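Local coordinates for putative major capsid protein (Cafeteriavirus-dependent mavirus, PDB 6G44) that serves as the double jelly-roll major capsid protein of a marine virophage, probably self-assembling as trimers into its protein shell, at residues C[82-87]-C[256-261]; C[242-247]-C[346-351]; C[78-83]-C[197-202]. One frame throughout, in Å; residues are numbered along the deposited sequence. Where two conformers were deposited one is given.

Contact 1: C[82-87]-C[256-261]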
loop_
_atom_site.group_PDB
_atom_site.type_symbol
_atom_site.label_atom_id
_atom_site.label_comp_id
_atom_site.label_asym_id
_atom_site.label_seq_id
_atom_site.Cartn_x
_atom_site.Cartn_y
_atom_site.Cartn_z
ATOM N N GLU C 82 -22.309 15.347 -23.173
ATOM C CA GLU C 82 -23.274 16.334 -22.704
ATOM C C GLU C 82 -24.272 15.643 -21.801
ATOM O O GLU C 82 -24.927 14.706 -22.222
ATOM C CB GLU C 82 -24.019 16.998 -23.874
ATOM C CG GLU C 82 -24.978 18.084 -23.387
ATOM C CD GLU C 82 -25.647 18.877 -24.503
ATOM O OE1 GLU C 82 -26.281 19.893 -24.172
ATOM O OE2 GLU C 82 -25.567 18.489 -25.676
ATOM N N ILE C 83 -24.353 16.098 -20.550
ATOM C CA ILE C 83 -25.250 15.520 -19.557
ATOM C C ILE C 83 -26.389 16.499 -19.331
ATOM O O ILE C 83 -26.148 17.647 -18.944
ATOM C CB ILE C 83 -24.535 15.276 -18.198
ATOM C CG1 ILE C 83 -23.312 14.389 -18.428
ATOM C CG2 ILE C 83 -25.533 14.718 -17.208
ATOM C CD1 ILE C 83 -22.376 14.306 -17.235
ATOM N N LYS C 84 -27.610 16.016 -19.579
ATOM C CA LYS C 84 -28.822 16.838 -19.449
ATOM C C LYS C 84 -29.710 16.355 -18.315
ATOM O O LYS C 84 -29.577 15.221 -17.833
ATOM C CB LYS C 84 -29.620 16.807 -20.758
ATOM C CG LYS C 84 -28.827 17.263 -21.968
ATOM C CD LYS C 84 -29.663 17.130 -23.241
ATOM C CE LYS C 84 -28.792 17.063 -24.475
ATOM N NZ LYS C 84 -29.495 16.430 -25.639
ATOM N N ASN C 85 -30.639 17.240 -17.919
ATOM C CA ASN C 85 -31.669 16.981 -16.877
ATOM C C ASN C 85 -31.137 17.181 -15.454
ATOM O O ASN C 85 -31.718 16.664 -14.500
ATOM C CB ASN C 85 -32.338 15.593 -16.992
ATOM C CG ASN C 85 -32.956 15.333 -18.356
ATOM O OD1 ASN C 85 -33.263 16.276 -19.107
ATOM N ND2 ASN C 85 -33.110 14.060 -18.695
ATOM N N ILE C 86 -30.080 17.981 -15.315
ATOM C CA ILE C 86 -29.513 18.313 -14.018
ATOM C C ILE C 86 -30.259 19.499 -13.434
ATOM O O ILE C 86 -30.344 20.539 -14.066
ATOM C CB ILE C 86 -28.019 18.680 -14.133
ATOM C CG1 ILE C 86 -27.222 17.559 -14.819
ATOM C CG2 ILE C 86 -27.427 18.972 -12.754
ATOM C CD1 ILE C 86 -25.830 17.988 -15.208
ATOM N N LEU C 87 -30.751 19.347 -12.206
ATOM C CA LEU C 87 -31.447 20.447 -11.509
ATOM C C LEU C 87 -30.635 21.729 -11.598
ATOM O O LEU C 87 -29.420 21.741 -11.394
ATOM C CB LEU C 87 -31.710 20.083 -10.043
ATOM C CG LEU C 87 -32.599 21.071 -9.264
ATOM C CD1 LEU C 87 -34.044 20.976 -9.720
ATOM C CD2 LEU C 87 -32.488 20.783 -7.775
ATOM N N ASP C 256 -34.241 10.106 -15.160
ATOM C CA ASP C 256 -32.784 9.848 -15.249
ATOM C C ASP C 256 -32.160 10.948 -16.107
ATOM O O ASP C 256 -32.836 11.722 -16.789
ATOM C CB ASP C 256 -32.486 8.435 -15.836
ATOM C CG ASP C 256 -31.112 7.804 -15.362
ATOM O OD1 ASP C 256 -30.280 8.479 -14.672
ATOM O OD2 ASP C 256 -30.873 6.602 -15.726
ATOM N N PHE C 257 -30.842 11.007 -16.069
ATOM C CA PHE C 257 -30.089 11.922 -16.901
ATOM C C PHE C 257 -30.111 11.433 -18.327
ATOM O O PHE C 257 -30.262 10.258 -18.566
ATOM C CB PHE C 257 -28.660 12.041 -16.355
ATOM C CG PHE C 257 -28.641 12.469 -14.927
ATOM C CD1 PHE C 257 -28.845 13.809 -14.592
ATOM C CD2 PHE C 257 -28.529 11.535 -13.897
ATOM C CE1 PHE C 257 -28.893 14.211 -13.273
ATOM C CE2 PHE C 257 -28.602 11.943 -12.567
ATOM C CZ PHE C 257 -28.781 13.275 -12.264
ATOM N N GLU C 258 -29.991 12.365 -19.263
ATOM C CA GLU C 258 -29.854 12.041 -20.681
ATOM C C GLU C 258 -28.470 12.498 -21.076
ATOM O O GLU C 258 -28.118 13.648 -20.850
ATOM C CB GLU C 258 -30.910 12.813 -21.470
ATOM C CG GLU C 258 -30.860 12.629 -22.977
ATOM C CD GLU C 258 -31.902 13.453 -23.727
ATOM O OE1 GLU C 258 -32.894 13.913 -23.126
ATOM O OE2 GLU C 258 -31.715 13.643 -24.945
ATOM N N VAL C 259 -27.679 11.583 -21.633
ATOM C CA VAL C 259 -26.275 11.864 -21.936
ATOM C C VAL C 259 -26.032 11.528 -23.383
ATOM O O VAL C 259 -26.502 10.490 -23.872
ATOM C CB VAL C 259 -25.340 11.042 -21.019
ATOM C CG1 VAL C 259 -23.890 11.357 -21.333
ATOM C CG2 VAL C 259 -25.669 11.315 -19.555
ATOM N N ASP C 260 -25.322 12.414 -24.077
ATOM C CA ASP C 260 -24.955 12.255 -25.494
ATOM C C ASP C 260 -23.445 12.341 -25.673
ATOM O O ASP C 260 -22.860 13.246 -25.109
ATOM C CB ASP C 260 -25.588 13.391 -26.304
ATOM C CG ASP C 260 -27.103 13.312 -26.339
ATOM O OD1 ASP C 260 -27.630 12.206 -26.539
ATOM O OD2 ASP C 260 -27.753 14.357 -26.186
ATOM N N ILE C 261 -22.872 11.493 -26.522
ATOM C CA ILE C 261 -21.452 11.521 -26.895
ATOM C C ILE C 261 -21.321 12.131 -28.282
ATOM O O ILE C 261 -22.051 11.740 -29.216
ATOM C CB ILE C 261 -20.866 10.098 -26.910
ATOM C CG1 ILE C 261 -21.106 9.387 -25.556
ATOM C CG2 ILE C 261 -19.383 10.069 -27.309
ATOM C CD1 ILE C 261 -20.411 10.013 -24.350
HETATM O O HOH W 1 -33.253 16.370 -21.907
#

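Contact 2: C[242-247]-C[346-351]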
loop_
_atom_site.group_PDB
_atom_site.type_symbol
_atom_site.label_atom_id
_atom_site.label_comp_id
_atom_site.label_asym_id
_atom_site.label_seq_id
_atom_site.Cartn_x
_atom_site.Cartn_y
_atom_site.Cartn_z
ATOM N N ILE C 242 -19.857 6.641 -18.571
ATOM C CA ILE C 242 -20.117 7.785 -17.738
ATOM C C ILE C 242 -20.727 7.395 -16.397
ATOM O O ILE C 242 -21.680 6.643 -16.320
ATOM C CB ILE C 242 -21.059 8.777 -18.490
ATOM C CG1 ILE C 242 -20.433 9.173 -19.845
ATOM C CG2 ILE C 242 -21.397 9.998 -17.637
ATOM C CD1 ILE C 242 -19.171 10.018 -19.751
ATOM N N GLY C 243 -20.118 7.913 -15.341
ATOM C CA GLY C 243 -20.658 7.808 -13.998
ATOM C C GLY C 243 -21.160 9.099 -13.410
ATOM O O GLY C 243 -20.505 10.143 -13.525
ATOM N N ILE C 244 -22.345 9.028 -12.780
ATOM C CA ILE C 244 -22.992 10.175 -12.135
ATOM C C ILE C 244 -23.435 9.716 -10.758
ATOM O O ILE C 244 -24.142 8.725 -10.638
ATOM C CB ILE C 244 -24.204 10.719 -12.951
ATOM C CG1 ILE C 244 -23.763 11.086 -14.378
ATOM C CG2 ILE C 244 -24.775 11.923 -12.235
ATOM C CD1 ILE C 244 -24.898 11.423 -15.324
ATOM N N ALA C 245 -22.979 10.427 -9.726
ATOM C CA ALA C 245 -23.372 10.139 -8.349
ATOM C C ALA C 245 -24.895 10.114 -8.193
ATOM O O ALA C 245 -25.626 10.877 -8.842
ATOM C CB ALA C 245 -22.776 11.141 -7.395
ATOM N N ASP C 246 -25.352 9.213 -7.338
ATOM C CA ASP C 246 -26.775 8.991 -7.105
ATOM C C ASP C 246 -27.458 10.098 -6.342
ATOM O O ASP C 246 -28.685 10.048 -6.247
ATOM C CB ASP C 246 -26.953 7.617 -6.454
ATOM C CG ASP C 246 -26.461 6.515 -7.364
ATOM O OD1 ASP C 246 -27.187 6.212 -8.360
ATOM O OD2 ASP C 246 -25.315 6.019 -7.188
ATOM N N ASP C 247 -26.716 11.077 -5.814
ATOM C CA ASP C 247 -27.309 12.237 -5.157
ATOM C C ASP C 247 -27.291 13.519 -5.986
ATOM O O ASP C 247 -27.663 14.575 -5.458
ATOM C CB ASP C 247 -26.781 12.445 -3.731
ATOM C CG ASP C 247 -25.293 12.787 -3.629
ATOM O OD1 ASP C 247 -24.524 12.605 -4.609
ATOM O OD2 ASP C 247 -24.904 13.230 -2.502
ATOM N N LYS C 346 -30.922 2.356 -13.457
ATOM C CA LYS C 346 -30.325 3.662 -13.672
ATOM C C LYS C 346 -29.153 3.425 -14.613
ATOM O O LYS C 346 -28.449 2.416 -14.475
ATOM C CB LYS C 346 -29.812 4.214 -12.357
ATOM C CG LYS C 346 -30.894 4.688 -11.401
ATOM C CD LYS C 346 -30.238 5.077 -10.086
ATOM C CE LYS C 346 -30.836 6.316 -9.443
ATOM N NZ LYS C 346 -29.831 6.946 -8.536
ATOM N N LYS C 347 -28.911 4.336 -15.538
ATOM C CA LYS C 347 -27.868 4.102 -16.530
ATOM C C LYS C 347 -26.436 4.422 -16.046
ATOM O O LYS C 347 -25.485 3.907 -16.621
ATOM C CB LYS C 347 -28.139 4.897 -17.800
ATOM C CG LYS C 347 -29.393 4.484 -18.566
ATOM C CD LYS C 347 -29.577 5.393 -19.786
ATOM C CE LYS C 347 -30.500 4.818 -20.854
ATOM N NZ LYS C 347 -30.129 3.441 -21.279
ATOM N N PHE C 348 -26.290 5.277 -15.041
ATOM C CA PHE C 348 -24.973 5.855 -14.713
ATOM C C PHE C 348 -24.507 5.503 -13.308
ATOM O O PHE C 348 -23.614 6.138 -12.774
ATOM C CB PHE C 348 -24.988 7.366 -14.990
ATOM C CG PHE C 348 -25.547 7.683 -16.352
ATOM C CD1 PHE C 348 -24.862 7.320 -17.477
ATOM C CD2 PHE C 348 -26.801 8.271 -16.492
ATOM C CE1 PHE C 348 -25.387 7.539 -18.731
ATOM C CE2 PHE C 348 -27.334 8.487 -17.756
ATOM C CZ PHE C 348 -26.638 8.115 -18.861
ATOM N N ALA C 349 -25.129 4.473 -12.753
ATOM C CA ALA C 349 -24.882 3.976 -11.389
ATOM C C ALA C 349 -24.016 2.736 -11.404
ATOM O O ALA C 349 -23.774 2.147 -12.447
ATOM C CB ALA C 349 -26.218 3.647 -10.735
ATOM N N PRO C 350 -23.515 2.330 -10.223
ATOM C CA PRO C 350 -22.760 1.077 -10.147
ATOM C C PRO C 350 -23.527 -0.131 -10.664
ATOM O O PRO C 350 -24.760 -0.220 -10.539
ATOM C CB PRO C 350 -22.511 0.932 -8.643
ATOM C CG PRO C 350 -22.483 2.339 -8.130
ATOM C CD PRO C 350 -23.596 2.978 -8.901
ATOM N N ASP C 351 -22.801 -1.061 -11.254
ATOM C CA ASP C 351 -23.390 -2.363 -11.615
ATOM C C ASP C 351 -23.833 -3.120 -10.362
ATOM O O ASP C 351 -23.197 -3.043 -9.314
ATOM C CB ASP C 351 -22.410 -3.216 -12.437
ATOM C CG ASP C 351 -22.351 -2.823 -13.906
ATOM O OD1 ASP C 351 -23.268 -2.167 -14.414
ATOM O OD2 ASP C 351 -21.411 -3.302 -14.575
#

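Contact 3: C[78-83]-C[197-202]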
loop_
_atom_site.group_PDB
_atom_site.type_symbol
_atom_site.label_atom_id
_atom_site.label_comp_id
_atom_site.label_asym_id
_atom_site.label_seq_id
_atom_site.Cartn_x
_atom_site.Cartn_y
_atom_site.Cartn_z
ATOM N N SER C 78 -11.058 9.978 -27.106
ATOM C CA SER C 78 -11.421 11.311 -26.717
ATOM C C SER C 78 -12.832 11.591 -27.193
ATOM O O SER C 78 -13.235 11.107 -28.248
ATOM C CB SER C 78 -10.438 12.349 -27.234
ATOM O OG SER C 78 -10.449 12.408 -28.620
ATOM N N PHE C 79 -13.586 12.318 -26.387
ATOM C CA PHE C 79 -14.952 12.656 -26.756
ATOM C C PHE C 79 -15.460 13.746 -25.857
ATOM O O PHE C 79 -14.842 14.075 -24.830
ATOM C CB PHE C 79 -15.850 11.428 -26.639
ATOM C CG PHE C 79 -15.831 10.790 -25.258
ATOM C CD1 PHE C 79 -16.699 11.222 -24.261
ATOM C CD2 PHE C 79 -14.899 9.799 -24.955
ATOM C CE1 PHE C 79 -16.666 10.646 -22.990
ATOM C CE2 PHE C 79 -14.855 9.223 -23.686
ATOM C CZ PHE C 79 -15.739 9.657 -22.715
ATOM N N THR C 80 -16.615 14.289 -26.226
ATOM C CA THR C 80 -17.348 15.224 -25.402
ATOM C C THR C 80 -18.647 14.556 -24.976
ATOM O O THR C 80 -19.334 13.970 -25.802
ATOM C CB THR C 80 -17.647 16.538 -26.164
ATOM O OG1 THR C 80 -16.415 17.165 -26.533
ATOM C CG2 THR C 80 -18.480 17.487 -25.326
ATOM N N ALA C 81 -18.954 14.586 -23.681
ATOM C CA ALA C 81 -20.224 14.123 -23.134
ATOM C C ALA C 81 -21.053 15.311 -22.711
ATOM O O ALA C 81 -20.569 16.168 -21.965
ATOM C CB ALA C 81 -19.986 13.215 -21.940
ATOM N N GLU C 82 -22.309 15.347 -23.173
ATOM C CA GLU C 82 -23.274 16.334 -22.704
ATOM C C GLU C 82 -24.272 15.643 -21.801
ATOM O O GLU C 82 -24.927 14.706 -22.222
ATOM C CB GLU C 82 -24.019 16.998 -23.874
ATOM C CG GLU C 82 -24.978 18.084 -23.387
ATOM C CD GLU C 82 -25.647 18.877 -24.503
ATOM O OE1 GLU C 82 -26.281 19.893 -24.172
ATOM O OE2 GLU C 82 -25.567 18.489 -25.676
ATOM N N ILE C 83 -24.353 16.098 -20.550
ATOM C CA ILE C 83 -25.250 15.520 -19.557
ATOM C C ILE C 83 -26.389 16.499 -19.331
ATOM O O ILE C 83 -26.148 17.647 -18.944
ATOM C CB ILE C 83 -24.535 15.276 -18.198
ATOM C CG1 ILE C 83 -23.312 14.389 -18.428
ATOM C CG2 ILE C 83 -25.533 14.718 -17.208
ATOM C CD1 ILE C 83 -22.376 14.306 -17.235
ATOM N N LYS C 197 -21.260 20.127 -20.437
ATOM C CA LYS C 197 -20.456 19.435 -21.441
ATOM C C LYS C 197 -19.058 19.262 -20.870
ATOM O O LYS C 197 -18.472 20.214 -20.384
ATOM C CB LYS C 197 -20.395 20.198 -22.771
ATOM C CG LYS C 197 -21.642 20.041 -23.610
ATOM C CD LYS C 197 -21.522 20.824 -24.915
ATOM C CE LYS C 197 -22.745 20.623 -25.793
ATOM N NZ LYS C 197 -22.494 21.235 -27.135
ATOM N N ILE C 198 -18.557 18.040 -20.968
ATOM C CA ILE C 198 -17.214 17.695 -20.471
ATOM C C ILE C 198 -16.454 16.940 -21.571
ATOM O O ILE C 198 -16.949 15.939 -22.111
ATOM C CB ILE C 198 -17.276 16.817 -19.194
ATOM C CG1 ILE C 198 -18.181 17.475 -18.166
ATOM C CG2 ILE C 198 -15.860 16.590 -18.637
ATOM C CD1 ILE C 198 -18.467 16.648 -16.942
ATOM N N ASP C 199 -15.254 17.407 -21.877
ATOM C CA ASP C 199 -14.328 16.709 -22.753
ATOM C C ASP C 199 -13.530 15.727 -21.893
ATOM O O ASP C 199 -13.092 16.074 -20.783
ATOM C CB ASP C 199 -13.340 17.666 -23.417
ATOM C CG ASP C 199 -14.016 18.795 -24.181
ATOM O OD1 ASP C 199 -15.191 18.634 -24.602
ATOM O OD2 ASP C 199 -13.364 19.851 -24.344
ATOM N N PHE C 200 -13.352 14.526 -22.398
ATOM C CA PHE C 200 -12.544 13.467 -21.748
ATOM C C PHE C 200 -11.492 12.927 -22.713
ATOM O O PHE C 200 -11.734 12.832 -23.928
ATOM C CB PHE C 200 -13.415 12.279 -21.365
ATOM C CG PHE C 200 -14.416 12.543 -20.277
ATOM C CD1 PHE C 200 -14.083 12.328 -18.960
ATOM C CD2 PHE C 200 -15.708 12.960 -20.574
ATOM C CE1 PHE C 200 -14.996 12.522 -17.970
ATOM C CE2 PHE C 200 -16.629 13.190 -19.575
ATOM C CZ PHE C 200 -16.284 12.941 -18.258
ATOM N N VAL C 201 -10.351 12.506 -22.172
ATOM C CA VAL C 201 -9.343 11.731 -22.896
ATOM C C VAL C 201 -8.941 10.584 -21.974
ATOM O O VAL C 201 -8.562 10.845 -20.816
ATOM C CB VAL C 201 -8.097 12.530 -23.263
ATOM C CG1 VAL C 201 -7.147 11.687 -24.073
ATOM C CG2 VAL C 201 -8.450 13.773 -24.050
ATOM N N VAL C 202 -9.015 9.366 -22.458
ATOM C CA VAL C 202 -8.620 8.161 -21.668
ATOM C C VAL C 202 -7.720 7.284 -22.517
ATOM O O VAL C 202 -8.082 6.971 -23.671
ATOM C CB VAL C 202 -9.845 7.337 -21.232
ATOM C CG1 VAL C 202 -9.438 6.031 -20.552
ATOM C CG2 VAL C 202 -10.734 8.180 -20.334
HETATM O O HOH W 2 -25.421 21.124 -27.633
#

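Contact 1: C[82-87]-C[256-261]
The ammonium group of Lys84 is held by two carboxylates of the facing strand. In the modelled conformer of Asp260, one of two, its NZ lies 2.8 Å from Asp260 OD2, which it meets nearly along the C-O bond, while Glu258 OE2 joins as a longer ion pair, with NZ at 3.6 Å. Lys84 suits the place because its extended chain starts beside the backbone N (chi1 -57°) and runs over Glu258 O. In that conformer it probably also offsets the repulsion between Asp260 and the nearby carboxylate of Glu82.

The backbones pair antiparallel. Glu82 with Asp260 and Lys84 with Glu258 are hydrogen-bonded pairs, and Ile83 with Val259 is the non-hydrogen-bonded pair between them. The bond from Lys84 N to Glu258 O is short, 2.7 Å, whereas its return, Glu258 N to Lys84 O, stretches to 3.2 Å with the donor well above the carbonyl plane, as the strands begin to part.

Asn85 continues the pairing with its side chain, and asparagine tolerates the left-handed backbone here (phi 82°) as the strand ends. Turned beside its backbone N (chi1 -55°), it sends ND2 to Asp256 O at 3.0 Å, with the acceptor close to the amide plane. OD1 shares a water with Glu258 OE1, which limits rotation of the group.

The Ile83 and Val259 face is apolar, the two side chains standing side by side, and just past the strand ends Ile86 CG1 meets Phe257 CE1 at 4.0 Å, the Ile86 and Phe257 side chains crossing at about a right angle. Charged on the Lys84 and Glu258 face and apolar on the other, this is the amphipathic antiparallel pairing typical of a jelly-roll sheet, here where strand 74-84 ends.

Contact 2: C[242-247]-C[346-351]
A single backbone hydrogen bond, Ile244 N to Phe348 O, joins strand 242-244 to a loop without regular structure; it is nearly straight at the hydrogen (173°) but long, 3.2 Å. Gly243 CA lies 3.6 Å from Phe348 O.

Phe348 carries most of the apolar contact. Its ring lies alongside Ile244, whose CD1 comes within 3.9 Å of CD2 of the ring, a meeting neither squarely over the face nor at the edge. Ile242 O lies at the ring edge, 3.5 Å from Phe348 CD1; this buried carbonyl has no hydrogen-bonding partner in the model. The phenyl ring suits its place between Ile244 and Lys347 CB, which rests over the ring centre, 3.6 Å above the plane.

Further along, polarity takes over. Lys346, bent at chi3 (141°), curls back so that NZ bonds to Asp246 OD1 at 2.7 Å, using the anti lone pair of that oxygen. Ala349 CB packs against the same oxygen, small enough to leave the salt bridge room. Asp246 OD2 is taken by the backbone N of Ile154, so both carboxylate oxygens are engaged and the group is fixed in rotation.

Strand 242-244 follows helix 238-241 directly and pairs with strand 96-98, while Ile242 and Ile244 pack on strand 74-84; the loop 346-351 lies against strand 242-244, with Lys347 O also bonded to Lys99, just past strand 96-98.

Contact 3: C[78-83]-C[197-202]
Thr80 OG1 donates to Asp199 OD1 at 2.7 Å, the two side chains standing side by side on one face of the sheet. The hydroxyl, turned beside its own backbone N (chi1 -61°), reaches the oxygen from above the carboxylate plane. The same Asp199 OD1 also receives NE2 of His187, so one oxygen serves two donors. Both residues suit a largely polar, partly exposed face.

Two hydrogen-bonded pairs each make both backbone bonds. Phe200 N gives Phe79 O a bond of 2.9 Å, with Phe79 N returning to Phe200 O at 3.1 Å; Ala81 and Ile198 bond each other likewise. The flanking and intervening non-hydrogen-bonded pairs bring CA-H groups to the same carbonyls, as Ser78 CA does at 3.2 Å from Phe200 O. On their far side, Ser78, Thr80 and Glu82 bond with Lys265, Thr262 and Asp260 of strand 258-273.

Lys197 and Glu82 form no direct salt bridge. Glu82 OE2 packs against Lys197 CE, and a water accepts from NZ and donates, at long range, to OE2; Lys197 touches a crystal neighbour, so its end may be partly set by packing.

On the opposite face, CG of Phe79 takes the crowded position between backbone N and carbonyl carbon (chi1 56°), which swings its ring towards Phe200. Phe200 CB lies over that ring, 4.1 Å from its centroid, as a CH-pi contact. The ring planes lie 28° apart, displaced so that little of one covers the other. Ala81, with only a methyl, fits at the Phe200 ring edge.

Main-chain polarity is thus met largely within the sheet, leaving one face polar, with a direct hydroxyl-carboxylate bond and one water-bridged pair of charges, and the other hydrophobic.

Contacts 1 and 3 build one sheet: strand 74-84 is the shared middle member, with 258-273 along one edge and 195-205 along the other. Contact 1 lies at the surface and adds direct ion pairs to its backbone bonds, whereas contact 3 is partly buried and has phenylalanines on its inner face. Contact 2, also partly buried, is loop against strand rather than strand pairing. It meets that interior: Ile242 CD1 packs against Ala81, Phe79 and Phe200, and Ile244 lies on Ile83. It also touches contact 1, where Phe348 CZ presses on Val259 CG2 and Lys347 N probably bonds to Asp256 OD2.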